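Local coordinates for alpha-actinin-like protein 1 (Schizosaccharomyces pombe, PDB 5BVR) that binds actin filaments through this tandem calponin-homology domain and takes part in organising the actin ring during cytokinesis and septation, at residues S31-L35 with R36-S40; V11-R14 with T15-W19; N186-L189 with A190-A194; E226-H229 with A230-L234; K180-H183 with R184-M187. One frame throughout, in Å; residues are numbered along the deposited sequence. Where two conformers were deposited one is given.

Contact 1 of 5, residues S31-L35 with R36-S40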
loop_
_atom_site.group_PDB
_atom_site.type_symbol
_atom_site.label_atom_id
_atom_site.label_comp_id
_atom_site.label_asym_id
_atom_site.label_seq_id
_atom_site.Cartn_x
_atom_site.Cartn_y
_atom_site.Cartn_z
ATOM N N SER A 31 -4.893 1.629 -16.142
ATOM C CA SER A 31 -5.138 1.826 -14.716
ATOM C C SER A 31 -6.539 1.455 -14.241
ATOM O O SER A 31 -7.504 1.347 -15.000
ATOM C CB SER A 31 -4.872 3.282 -14.338
ATOM O OG SER A 31 -3.533 3.648 -14.608
ATOM N N VAL A 32 -6.614 1.264 -12.933
ATOM C CA VAL A 32 -7.864 1.158 -12.224
ATOM C C VAL A 32 -8.304 2.581 -11.882
ATOM O O VAL A 32 -7.512 3.359 -11.348
ATOM C CB VAL A 32 -7.675 0.382 -10.904
ATOM C CG1 VAL A 32 -8.958 0.396 -10.052
ATOM C CG2 VAL A 32 -7.233 -1.050 -11.200
ATOM N N PHE A 33 -9.559 2.897 -12.174
ATOM C CA PHE A 33 -10.135 4.186 -11.784
ATOM C C PHE A 33 -11.251 4.004 -10.767
ATOM O O PHE A 33 -11.488 4.879 -9.925
ATOM C CB PHE A 33 -10.644 4.912 -13.025
ATOM C CG PHE A 33 -9.547 5.297 -13.974
ATOM C CD1 PHE A 33 -8.758 6.400 -13.712
ATOM C CD2 PHE A 33 -9.281 4.542 -15.101
ATOM C CE1 PHE A 33 -7.742 6.762 -14.568
ATOM C CE2 PHE A 33 -8.259 4.903 -15.966
ATOM C CZ PHE A 33 -7.493 6.013 -15.693
ATOM N N ASP A 34 -11.916 2.857 -10.832
ATOM C CA ASP A 34 -13.045 2.552 -9.961
ATOM C C ASP A 34 -13.060 1.070 -9.639
ATOM O O ASP A 34 -13.411 0.238 -10.488
ATOM C CB ASP A 34 -14.354 2.959 -10.655
ATOM C CG ASP A 34 -15.576 2.821 -9.752
ATOM O OD1 ASP A 34 -15.463 2.258 -8.642
ATOM O OD2 ASP A 34 -16.667 3.267 -10.175
ATOM N N LEU A 35 -12.663 0.734 -8.414
ATOM C CA LEU A 35 -12.601 -0.664 -8.006
ATOM C C LEU A 35 -13.957 -1.358 -8.000
ATOM O O LEU A 35 -14.003 -2.584 -7.947
ATOM C CB LEU A 35 -11.952 -0.784 -6.627
ATOM C CG LEU A 35 -10.430 -0.623 -6.616
ATOM C CD1 LEU A 35 -9.948 -0.501 -5.175
ATOM C CD2 LEU A 35 -9.759 -1.793 -7.314
ATOM N N ARG A 36 -15.046 -0.604 -8.072
ATOM C CA ARG A 36 -16.369 -1.219 -8.152
ATOM C C ARG A 36 -16.591 -1.886 -9.494
ATOM O O ARG A 36 -17.355 -2.849 -9.594
ATOM C CB ARG A 36 -17.478 -0.190 -7.938
ATOM C CG ARG A 36 -17.578 0.312 -6.532
ATOM C CD ARG A 36 -18.705 1.319 -6.373
ATOM N NE ARG A 36 -18.763 1.823 -5.002
ATOM C CZ ARG A 36 -19.518 2.839 -4.595
ATOM N NH1 ARG A 36 -20.305 3.483 -5.452
ATOM N NH2 ARG A 36 -19.485 3.211 -3.322
ATOM N N LYS A 37 -15.932 -1.370 -10.525
ATOM C CA LYS A 37 -16.222 -1.794 -11.887
ATOM C C LYS A 37 -15.024 -2.375 -12.614
ATOM O O LYS A 37 -15.172 -3.291 -13.421
ATOM C CB LYS A 37 -16.751 -0.604 -12.704
ATOM C CG LYS A 37 -18.095 -0.066 -12.246
ATOM C CD LYS A 37 -19.232 -1.027 -12.565
ATOM C CE LYS A 37 -20.567 -0.514 -12.024
ATOM N NZ LYS A 37 -20.540 -0.329 -10.534
ATOM N N ASP A 38 -13.831 -1.855 -12.326
ATOM C CA ASP A 38 -12.696 -2.088 -13.225
ATOM C C ASP A 38 -12.024 -3.453 -13.063
ATOM O O ASP A 38 -11.172 -3.815 -13.869
ATOM C CB ASP A 38 -11.649 -0.979 -13.099
ATOM C CG ASP A 38 -12.177 0.380 -13.546
ATOM O OD1 ASP A 38 -13.236 0.441 -14.206
ATOM O OD2 ASP A 38 -11.527 1.389 -13.237
ATOM N N LEU A 39 -12.391 -4.208 -12.034
ATOM C CA LEU A 39 -11.861 -5.558 -11.853
ATOM C C LEU A 39 -12.845 -6.630 -12.297
ATOM O O LEU A 39 -12.529 -7.806 -12.218
ATOM C CB LEU A 39 -11.522 -5.832 -10.393
ATOM C CG LEU A 39 -10.599 -4.822 -9.715
ATOM C CD1 LEU A 39 -10.253 -5.304 -8.306
ATOM C CD2 LEU A 39 -9.358 -4.576 -10.515
ATOM N N SER A 40 -14.035 -6.226 -12.719
ATOM C CA SER A 40 -15.120 -7.172 -12.950
ATOM C C SER A 40 -14.856 -8.239 -13.985
ATOM O O SER A 40 -15.396 -9.324 -13.849
ATOM C CB SER A 40 -16.401 -6.417 -13.234
ATOM O OG SER A 40 -16.773 -5.718 -12.050
HETATM O O HOH W 1 -14.407 -4.296 -10.009
#
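Val32 brings CG2 to within 4.2 Å of Leu39 CD2, a loose apolar touch. The next two backbone amides converge on one carboxylate oxygen: Phe33 N gives Asp38 OD2 a 2.7 Å bond nearly along the C-O axis, and Asp34 N reaches it at 2.8 Å from above the carboxylate plane. Asp38, in the type I beta turn Lys37-Ser40, holds CG anti to its carbonyl carbon (chi1 -65°), which turns the carboxylate back toward them. Replacing Asp38 with an alanine removes this acceptor, which would probably leave both amides without their partner and let Phe33 and Asp34 shift away. Asp34 O takes Asp38 N at 2.8 Å, nearly end-on, and Lys37 N from above the carbonyl plane. Its OD1 receives Arg36 N from above the carboxylate plane. Leu35 CD2 lies 3.7 Å from Leu39 CD1. In this loop of the first CH domain, Leu35 packs on Thr17 of helix 11-25 and Leu105 of helix 101-117, and Leu39 on Phe20 and Ile104 of the same helices.

Contact 2 of 5, residues V11-R14 with T15-W19; sequences VQNR and TFTKW
Gln12 lays its side chain along the ring of Phe16, one helical turn on, the two pointing the same way. Its CB carries CG anti to the backbone N (chi1 -168°), which sends the chain beside the ring. CG sits over one face in a CH-pi contact, 3.6 Å from the centroid of the Phe16 ring and displaced toward the rim. CD follows at 3.7 Å from Phe16 CZ, and OE1 passes 3.6 Å from Phe16 CE2. The amide runs nearly parallel to the ring, the planes 15° apart. At the tip, NE2 is hydrogen-bonded to Asp216, which with Arg218 lines a zinc site. This is i to i+4 packing on helix 11-25 of the first CH domain, where Phe16 also meets Trp109 and Ile112 of helix 101-117. On other sides of the helix, two threonines turn their hydroxyls back to the preceding turn: Thr15 OG1 donates to Val11 O at 2.8 Å and Thr17 OG1 to Asn13 O at 2.8 Å, each hydroxyl above the carbonyl plane and each oxygen also taking the backbone N-H of the same threonine. A water donates to both Asn13 OD1 and Thr17 OG1. Arg14 and Lys18 lie side by side with NH1 and NZ 4.2 Å apart; a second water accepts from both, and Arg14 NH2 forms a salt bridge with Asp208 across the domain boundary.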
loop_
_atom_site.group_PDB
_atom_site.type_symbol
_atom_site.label_atom_id
_atom_site.label_comp_id
_atom_site.label_asym_id
_atom_site.label_seq_id
_atom_site.Cartn_x
_atom_site.Cartn_y
_atom_site.Cartn_z
ATOM N N VAL A 11 -10.652 6.805 1.871
ATOM C CA VAL A 11 -9.194 6.806 1.914
ATOM C C VAL A 11 -8.629 5.459 1.502
ATOM O O VAL A 11 -7.698 5.393 0.712
ATOM C CB VAL A 11 -8.685 7.183 3.329
ATOM C CG1 VAL A 11 -7.192 6.921 3.474
ATOM C CG2 VAL A 11 -8.995 8.649 3.639
ATOM N N GLN A 12 -9.192 4.388 2.032
ATOM C CA GLN A 12 -8.683 3.076 1.723
ATOM C C GLN A 12 -8.905 2.724 0.261
ATOM O O GLN A 12 -8.023 2.146 -0.376
ATOM C CB GLN A 12 -9.316 2.034 2.619
ATOM C CG GLN A 12 -8.641 0.699 2.552
ATOM C CD GLN A 12 -9.260 -0.283 3.509
ATOM O OE1 GLN A 12 -10.021 -1.173 3.095
ATOM N NE2 GLN A 12 -8.955 -0.133 4.790
ATOM N N ASN A 13 -10.091 3.027 -0.266
ATOM C CA ASN A 13 -10.360 2.821 -1.668
ATOM C C ASN A 13 -9.294 3.534 -2.506
ATOM O O ASN A 13 -8.633 2.909 -3.368
ATOM C CB ASN A 13 -11.790 3.323 -1.953
ATOM C CG ASN A 13 -12.272 3.012 -3.335
ATOM O OD1 ASN A 13 -11.513 2.656 -4.214
ATOM N ND2 ASN A 13 -13.570 3.172 -3.534
ATOM N N ARG A 14 -9.074 4.809 -2.229
ATOM C CA ARG A 14 -8.163 5.586 -3.031
ATOM C C ARG A 14 -6.740 5.087 -2.871
ATOM O O ARG A 14 -6.006 4.989 -3.847
ATOM C CB ARG A 14 -8.296 7.067 -2.718
ATOM C CG ARG A 14 -9.603 7.621 -3.310
ATOM C CD ARG A 14 -9.787 9.098 -3.005
ATOM N NE ARG A 14 -10.038 9.348 -1.597
ATOM C CZ ARG A 14 -9.157 9.858 -0.740
ATOM N NH1 ARG A 14 -7.933 10.211 -1.133
ATOM N NH2 ARG A 14 -9.526 10.030 0.518
ATOM N N THR A 15 -6.354 4.738 -1.654
ATOM C CA THR A 15 -4.988 4.297 -1.409
ATOM C C THR A 15 -4.712 2.963 -2.078
ATOM O O THR A 15 -3.662 2.768 -2.722
ATOM C CB THR A 15 -4.713 4.179 0.102
ATOM O OG1 THR A 15 -4.897 5.458 0.724
ATOM C CG2 THR A 15 -3.309 3.735 0.366
ATOM N N PHE A 16 -5.643 2.035 -1.921
ATOM C CA PHE A 16 -5.520 0.727 -2.559
ATOM C C PHE A 16 -5.514 0.848 -4.076
ATOM O O PHE A 16 -4.800 0.101 -4.733
ATOM C CB PHE A 16 -6.640 -0.226 -2.113
ATOM C CG PHE A 16 -6.487 -0.768 -0.695
ATOM C CD1 PHE A 16 -5.520 -0.281 0.203
ATOM C CD2 PHE A 16 -7.352 -1.769 -0.242
ATOM C CE1 PHE A 16 -5.424 -0.792 1.497
ATOM C CE2 PHE A 16 -7.254 -2.275 1.061
ATOM C CZ PHE A 16 -6.267 -1.773 1.936
ATOM N N THR A 17 -6.312 1.756 -4.627
ATOM C CA THR A 17 -6.315 1.987 -6.075
ATOM C C THR A 17 -4.952 2.491 -6.516
ATOM O O THR A 17 -4.387 2.008 -7.496
ATOM C CB THR A 17 -7.400 2.980 -6.474
ATOM O OG1 THR A 17 -8.669 2.437 -6.124
ATOM C CG2 THR A 17 -7.380 3.281 -7.975
ATOM N N LYS A 18 -4.394 3.451 -5.786
ATOM C CA LYS A 18 -3.088 3.984 -6.150
ATOM C C LYS A 18 -2.007 2.890 -6.052
ATOM O O LYS A 18 -1.132 2.802 -6.933
ATOM C CB LYS A 18 -2.746 5.206 -5.278
ATOM C CG LYS A 18 -3.477 6.471 -5.736
ATOM C CD LYS A 18 -3.283 7.651 -4.814
ATOM C CE LYS A 18 -4.476 7.795 -3.885
ATOM N NZ LYS A 18 -4.391 8.950 -2.953
ATOM N N TRP A 19 -2.079 2.042 -5.022
ATOM C CA TRP A 19 -1.139 0.938 -4.864
ATOM C C TRP A 19 -1.247 -0.010 -6.078
ATOM O O TRP A 19 -0.238 -0.360 -6.691
ATOM C CB TRP A 19 -1.403 0.201 -3.546
ATOM C CG TRP A 19 -0.556 -1.012 -3.414
ATOM C CD1 TRP A 19 0.735 -1.084 -2.943
ATOM C CD2 TRP A 19 -0.923 -2.336 -3.786
ATOM N NE1 TRP A 19 1.165 -2.393 -2.974
ATOM C CE2 TRP A 19 0.173 -3.174 -3.511
ATOM C CE3 TRP A 19 -2.078 -2.903 -4.320
ATOM C CZ2 TRP A 19 0.133 -4.546 -3.740
ATOM C CZ3 TRP A 19 -2.115 -4.253 -4.542
ATOM C CH2 TRP A 19 -1.016 -5.063 -4.269
HETATM O O HOH W 2 -11.269 2.819 -6.988
HETATM O O HOH W 3 -6.601 10.395 -3.773
#

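Contact 3 of 5, residues N186-L189 with A190-A194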
loop_
_atom_site.group_PDB
_atom_site.type_symbol
_atom_site.label_atom_id
_atom_site.label_comp_id
_atom_site.label_asym_id
_atom_site.label_seq_id
_atom_site.Cartn_x
_atom_site.Cartn_y
_atom_site.Cartn_z
ATOM N N ASN A 186 4.475 20.039 7.332
ATOM C CA ASN A 186 5.484 19.004 7.537
ATOM C C ASN A 186 5.095 17.710 6.841
ATOM O O ASN A 186 5.924 17.058 6.229
ATOM C CB ASN A 186 5.714 18.793 9.019
ATOM C CG ASN A 186 6.360 20.007 9.669
ATOM O OD1 ASN A 186 6.913 20.876 8.973
ATOM N ND2 ASN A 186 6.337 20.050 10.992
ATOM N N MET A 187 3.832 17.327 6.916
ATOM C CA MET A 187 3.318 16.155 6.191
ATOM C C MET A 187 3.552 16.315 4.691
ATOM O O MET A 187 4.010 15.402 3.992
ATOM C CB MET A 187 1.809 15.981 6.443
ATOM C CG MET A 187 1.231 14.632 5.988
ATOM S SD MET A 187 1.609 13.311 7.142
ATOM C CE MET A 187 0.511 13.742 8.502
ATOM N N GLN A 188 3.174 17.474 4.174
ATOM C CA GLN A 188 3.313 17.751 2.750
ATOM C C GLN A 188 4.786 17.674 2.340
ATOM O O GLN A 188 5.132 17.079 1.312
ATOM C CB GLN A 188 2.746 19.135 2.453
ATOM C CG GLN A 188 2.774 19.515 0.984
ATOM C CD GLN A 188 1.779 18.725 0.173
ATOM O OE1 GLN A 188 0.582 18.752 0.452
ATOM N NE2 GLN A 188 2.268 18.004 -0.833
ATOM N N LEU A 189 5.654 18.257 3.153
ATOM C CA LEU A 189 7.096 18.227 2.895
ATOM C C LEU A 189 7.601 16.784 2.774
ATOM O O LEU A 189 8.268 16.424 1.792
ATOM C CB LEU A 189 7.839 18.964 4.016
ATOM C CG LEU A 189 9.343 19.107 3.825
ATOM C CD1 LEU A 189 9.661 20.062 2.687
ATOM C CD2 LEU A 189 9.985 19.570 5.131
ATOM N N ALA A 190 7.267 15.961 3.762
ATOM C CA ALA A 190 7.701 14.570 3.756
ATOM C C ALA A 190 7.188 13.848 2.517
ATOM O O ALA A 190 7.959 13.170 1.835
ATOM C CB ALA A 190 7.241 13.857 5.012
ATOM N N PHE A 191 5.900 13.958 2.217
ATOM C CA PHE A 191 5.347 13.242 1.078
ATOM C C PHE A 191 6.025 13.693 -0.214
ATOM O O PHE A 191 6.284 12.860 -1.088
ATOM C CB PHE A 191 3.838 13.453 0.971
ATOM C CG PHE A 191 3.034 12.785 2.057
ATOM C CD1 PHE A 191 3.630 12.123 3.133
ATOM C CD2 PHE A 191 1.649 12.804 1.983
ATOM C CE1 PHE A 191 2.825 11.505 4.114
ATOM C CE2 PHE A 191 0.875 12.203 2.951
ATOM C CZ PHE A 191 1.468 11.549 4.004
ATOM N N ASP A 192 6.302 14.991 -0.328
ATOM C CA ASP A 192 6.925 15.550 -1.535
ATOM C C ASP A 192 8.368 15.069 -1.684
ATOM O O ASP A 192 8.791 14.642 -2.761
ATOM C CB ASP A 192 6.928 17.078 -1.471
ATOM C CG ASP A 192 5.567 17.692 -1.693
ATOM O OD1 ASP A 192 4.640 16.983 -2.127
ATOM O OD2 ASP A 192 5.433 18.919 -1.437
ATOM N N ILE A 193 9.129 15.138 -0.608
ATOM C CA ILE A 193 10.518 14.710 -0.650
ATOM C C ILE A 193 10.620 13.208 -0.916
ATOM O O ILE A 193 11.422 12.776 -1.749
ATOM C CB ILE A 193 11.247 15.084 0.631
ATOM C CG1 ILE A 193 11.382 16.605 0.721
ATOM C CG2 ILE A 193 12.616 14.442 0.679
ATOM C CD1 ILE A 193 11.885 17.088 2.065
ATOM N N ALA A 194 9.816 12.409 -0.220
ATOM C CA ALA A 194 9.761 10.962 -0.457
ATOM C C ALA A 194 9.533 10.651 -1.930
ATOM O O ALA A 194 10.207 9.802 -2.522
ATOM C CB ALA A 194 8.659 10.343 0.384
#
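Gln188 hands its amide to the carboxylate of Asp192 one turn along the helix: NE2 donates to Asp192 OD1 at 2.9 Å, bent to 140° at the hydrogen, with a weak second bond from NE2 to Asp192 OD2 at 3.3 Å. OD1 lies in the plane of the amide, but NE2 meets it on the syn side and well out of the carboxylate plane, and the two flat groups are turned 44° against each other. A bend at chi2 (71°) folds the glutamine chain back toward its partner. Asp192 OD1 also forms a salt bridge with Arg202, so the carboxylate is shared between a neutral amide and a positive charge, which would probably favour its ionised form. The backbone bonds of the helix run alongside, among them Phe191 N to Met187 O at 3.0 Å and Ile193 N to Leu189 O at 2.9 Å. The packing lies farther round the helix. Leu189 and Ile193 run side by side, Leu189 CG 3.7 Å from Ile193 CD1. In the conformer given, Met187 sets CG over one face of the Phe191 ring, 4.0 Å from its centroid, and SD stands obliquely to it, a Met-aromatic contact. Phe191 also makes edge-to-face pairs with Phe161 and Tyr223 from two neighbouring helices, an aromatic cluster on the core-facing side of helix 183-198 in the second CH domain.

Contact 4 of 5, residues E226-H229 with A230-L234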
loop_
_atom_site.group_PDB
_atom_site.type_symbol
_atom_site.label_atom_id
_atom_site.label_comp_id
_atom_site.label_asym_id
_atom_site.label_seq_id
_atom_site.Cartn_x
_atom_site.Cartn_y
_atom_site.Cartn_z
ATOM N N GLU A 226 6.236 1.311 1.782
ATOM C CA GLU A 226 7.043 1.835 0.663
ATOM C C GLU A 226 8.356 2.416 1.177
ATOM O O GLU A 226 9.389 2.303 0.509
ATOM C CB GLU A 226 6.319 2.908 -0.160
ATOM C CG GLU A 226 5.044 2.426 -0.860
ATOM C CD GLU A 226 5.282 1.609 -2.108
ATOM O OE1 GLU A 226 6.428 1.567 -2.591
ATOM O OE2 GLU A 226 4.303 1.016 -2.611
ATOM N N TYR A 227 8.320 3.057 2.340
ATOM C CA TYR A 227 9.530 3.575 2.958
ATOM C C TYR A 227 10.493 2.447 3.311
ATOM O O TYR A 227 11.684 2.513 3.012
ATOM C CB TYR A 227 9.219 4.382 4.223
ATOM C CG TYR A 227 8.622 5.756 3.967
ATOM C CD1 TYR A 227 7.380 5.895 3.365
ATOM C CD2 TYR A 227 9.275 6.904 4.366
ATOM C CE1 TYR A 227 6.841 7.155 3.132
ATOM C CE2 TYR A 227 8.750 8.148 4.137
ATOM C CZ TYR A 227 7.527 8.272 3.537
ATOM O OH TYR A 227 7.036 9.532 3.327
ATOM N N PHE A 228 10.004 1.410 3.958
ATOM C CA PHE A 228 10.845 0.275 4.301
ATOM C C PHE A 228 11.537 -0.292 3.061
ATOM O O PHE A 228 12.762 -0.519 3.044
ATOM C CB PHE A 228 10.033 -0.847 4.941
ATOM C CG PHE A 228 10.851 -2.075 5.200
ATOM C CD1 PHE A 228 11.611 -2.176 6.361
ATOM C CD2 PHE A 228 10.950 -3.089 4.250
ATOM C CE1 PHE A 228 12.415 -3.288 6.591
ATOM C CE2 PHE A 228 11.746 -4.203 4.488
ATOM C CZ PHE A 228 12.482 -4.290 5.668
ATOM N N HIS A 229 10.769 -0.565 2.015
ATOM C CA HIS A 229 11.374 -1.212 0.849
ATOM C C HIS A 229 12.322 -0.266 0.118
ATOM O O HIS A 229 13.433 -0.670 -0.294
ATOM C CB HIS A 229 10.323 -1.748 -0.113
ATOM C CG HIS A 229 9.570 -2.929 0.412
ATOM N ND1 HIS A 229 10.160 -4.163 0.607
ATOM C CD2 HIS A 229 8.289 -3.052 0.835
ATOM C CE1 HIS A 229 9.258 -5.005 1.088
ATOM N NE2 HIS A 229 8.117 -4.354 1.232
ATOM N N ALA A 230 11.938 0.995 -0.043
ATOM C CA ALA A 230 12.808 1.918 -0.763
ATOM C C ALA A 230 14.081 2.194 0.014
ATOM O O ALA A 230 15.179 2.136 -0.547
ATOM C CB ALA A 230 12.073 3.220 -1.078
ATOM N N PHE A 231 13.940 2.503 1.305
ATOM C CA PHE A 231 15.111 2.826 2.106
ATOM C C PHE A 231 16.055 1.625 2.127
ATOM O O PHE A 231 17.272 1.774 1.975
ATOM C CB PHE A 231 14.737 3.197 3.548
ATOM C CG PHE A 231 14.083 4.539 3.711
ATOM C CD1 PHE A 231 13.731 5.339 2.643
ATOM C CD2 PHE A 231 13.865 5.009 4.992
ATOM C CE1 PHE A 231 13.142 6.587 2.856
ATOM C CE2 PHE A 231 13.289 6.255 5.207
ATOM C CZ PHE A 231 12.930 7.037 4.130
ATOM N N SER A 232 15.493 0.444 2.372
ATOM C CA SER A 232 16.317 -0.756 2.480
ATOM C C SER A 232 17.081 -1.025 1.181
ATOM O O SER A 232 18.254 -1.378 1.191
ATOM C CB SER A 232 15.484 -1.968 2.863
ATOM O OG SER A 232 14.882 -1.804 4.148
ATOM N N THR A 233 16.404 -0.871 0.055
ATOM C CA THR A 233 17.020 -1.108 -1.243
ATOM C C THR A 233 18.100 -0.089 -1.513
ATOM O O THR A 233 19.209 -0.441 -1.943
ATOM C CB THR A 233 15.950 -1.076 -2.333
ATOM O OG1 THR A 233 15.054 -2.168 -2.103
ATOM C CG2 THR A 233 16.560 -1.204 -3.728
ATOM N N LEU A 234 17.801 1.168 -1.226
ATOM C CA LEU A 234 18.752 2.227 -1.481
ATOM C C LEU A 234 19.971 2.135 -0.571
ATOM O O LEU A 234 21.050 2.600 -0.948
ATOM C CB LEU A 234 18.079 3.592 -1.379
ATOM C CG LEU A 234 17.097 3.909 -2.513
ATOM C CD1 LEU A 234 16.152 5.083 -2.145
ATOM C CD2 LEU A 234 17.849 4.191 -3.804
#
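Ala230 opens the second half of the contact with a helical bond, its N to Glu226 O at 2.9 Å, and its CB is 3.3 Å from Glu226 O. Phe231 follows. One edge of the Tyr227 ring turns toward its face in an offset edge-to-face pair, the planes at 65° and Tyr227 CD2 3.7 Å from Phe231 CZ. Ser232 grips Phe228 O twice, through OG at 2.7 Å and N at 3.0 Å, the two donors arriving from opposite faces of the carbonyl plane. With OG anti to the carbonyl carbon (chi1 -63°), the hydroxyl also stands over the centre of the Phe228 ring. Thr233 repeats the double grip on His229 O, with OG1 at 2.9 Å. On this last helix of the second CH domain, 217-234, Phe231 stacks on His168, a zinc ligand, and packs on Leu164 of helix 159-168 and Ile198 of helix 183-198; Phe228 meets Trp134 edge-to-face, and His229 reaches Thr116 O at the end of helix 101-117.

Contact 5 of 5, residues K180-H183 with R184-M187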
loop_
_atom_site.group_PDB
_atom_site.type_symbol
_atom_site.label_atom_id
_atom_site.label_comp_id
_atom_site.label_asym_id
_atom_site.label_seq_id
_atom_site.Cartn_x
_atom_site.Cartn_y
_atom_site.Cartn_z
ATOM N N LYS A 180 7.522 22.275 14.409
ATOM C CA LYS A 180 6.880 21.015 14.764
ATOM C C LYS A 180 5.369 21.142 14.896
ATOM O O LYS A 180 4.651 20.138 14.827
ATOM C CB LYS A 180 7.484 20.439 16.057
ATOM C CG LYS A 180 8.911 19.923 15.914
ATOM C CD LYS A 180 9.266 18.898 16.998
ATOM C CE LYS A 180 10.633 18.257 16.742
ATOM N NZ LYS A 180 11.730 19.287 16.660
ATOM N N LYS A 181 4.871 22.366 15.102
ATOM C CA LYS A 181 3.437 22.561 15.219
ATOM C C LYS A 181 2.715 22.602 13.868
ATOM O O LYS A 181 1.500 22.473 13.833
ATOM C CB LYS A 181 3.134 23.828 16.035
ATOM C CG LYS A 181 2.396 23.620 17.371
ATOM C CD LYS A 181 2.789 22.349 18.134
ATOM C CE LYS A 181 1.931 22.150 19.380
ATOM N NZ LYS A 181 1.969 20.724 19.828
ATOM N N ASN A 182 3.451 22.756 12.763
ATOM C CA ASN A 182 2.810 22.837 11.454
ATOM C C ASN A 182 2.693 21.453 10.843
ATOM O O ASN A 182 3.427 21.085 9.935
ATOM C CB ASN A 182 3.522 23.798 10.503
ATOM C CG ASN A 182 2.620 24.225 9.346
ATOM O OD1 ASN A 182 1.675 23.504 8.951
ATOM N ND2 ASN A 182 2.888 25.412 8.813
ATOM N N HIS A 183 1.728 20.696 11.353
ATOM C CA HIS A 183 1.545 19.315 10.945
ATOM C C HIS A 183 1.313 19.224 9.452
ATOM O O HIS A 183 1.856 18.338 8.800
ATOM C CB HIS A 183 0.369 18.709 11.702
ATOM C CG HIS A 183 0.557 18.701 13.186
ATOM N ND1 HIS A 183 -0.426 18.275 14.052
ATOM C CD2 HIS A 183 1.612 19.055 13.955
ATOM C CE1 HIS A 183 0.012 18.380 15.293
ATOM N NE2 HIS A 183 1.247 18.851 15.264
ATOM N N ARG A 184 0.507 20.118 8.886
ATOM C CA ARG A 184 0.124 19.990 7.474
ATOM C C ARG A 184 1.307 20.289 6.556
ATOM O O ARG A 184 1.562 19.548 5.592
ATOM C CB ARG A 184 -1.058 20.912 7.166
ATOM C CG ARG A 184 -1.698 20.646 5.790
ATOM C CD ARG A 184 -3.168 21.100 5.745
ATOM N NE ARG A 184 -3.952 20.545 6.856
ATOM C CZ ARG A 184 -4.748 19.477 6.786
ATOM N NH1 ARG A 184 -4.914 18.808 5.648
ATOM N NH2 ARG A 184 -5.392 19.076 7.873
ATOM N N ALA A 185 2.048 21.348 6.856
ATOM C CA ALA A 185 3.228 21.684 6.062
ATOM C C ALA A 185 4.304 20.604 6.150
ATOM O O ALA A 185 4.954 20.251 5.151
ATOM C CB ALA A 185 3.786 23.021 6.509
ATOM N N ASN A 186 4.475 20.039 7.332
ATOM C CA ASN A 186 5.484 19.004 7.537
ATOM C C ASN A 186 5.095 17.710 6.841
ATOM O O ASN A 186 5.924 17.058 6.229
ATOM C CB ASN A 186 5.714 18.793 9.019
ATOM C CG ASN A 186 6.360 20.007 9.669
ATOM O OD1 ASN A 186 6.913 20.876 8.973
ATOM N ND2 ASN A 186 6.337 20.050 10.992
ATOM N N MET A 187 3.832 17.327 6.916
ATOM C CA MET A 187 3.318 16.155 6.191
ATOM C C MET A 187 3.552 16.315 4.691
ATOM O O MET A 187 4.010 15.402 3.992
ATOM C CB MET A 187 1.809 15.981 6.443
ATOM C CG MET A 187 1.231 14.632 5.988
ATOM S SD MET A 187 1.609 13.311 7.142
ATOM C CE MET A 187 0.511 13.742 8.502
HETATM O O HOH W 4 4.655 18.499 12.513
HETATM O O HOH W 5 -1.064 22.171 10.456
#
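Asn182 caps the start of helix 183-198: its OD1 accepts from Ala185 N at 3.0 Å, the donor standing 58° out of the side-chain carbonyl plane. Ala185 CB closes against the same amide, 3.3 Å from Asn182 CG. The torsion that places CG anti to the backbone N (chi1 -161°) carries OD1 over the first turn. A leucine in place of Asn182 would probably leave the amide of Ala185 without its cap and fray the first turn. Behind the cap, Asn182 O takes Asn186 N at 3.0 Å, nearly in line with its C=O, and His183 O takes Met187 N at 2.9 Å. Two waters extend the network: one accepts from Arg184 N at 3.0 Å and gives a weak bond to Asn182 OD1, the other accepts from Asn186 ND2 and donates to Lys180 O. Farther out, Asn186 ND2 also bonds Asp179 O, and His183 ND1 bonds Asp211. An N-cap of this kind lets a neutral side chain and a water serve N-H groups that the helix itself cannot pair.

In the fold
From the N terminus, contact 2 (11-19) comes first, on helix 11-25, and contact 1 (31-40) shapes the loop that follows it before helix 43-53; the two touch where Leu35 rests on Asn13 and Thr17. Both belong to the first CH domain. In the second, contact 5 (180-187) starts helix 183-198 and runs straight into contact 3 (186-194), sharing Asn186 and Met187. Contact 4 (226-234) ends helix 217-234 and meets contact 3 through Tyr227 against Ala194. The contacts run in series, 5 and 3 overlapping at their ends; none is nested or crossed. Contact 2 also reaches the second domain, where Trp19 just touches Glu226 of contact 4, whereas contacts 1 and 5 lie about 34 Å apart between centres.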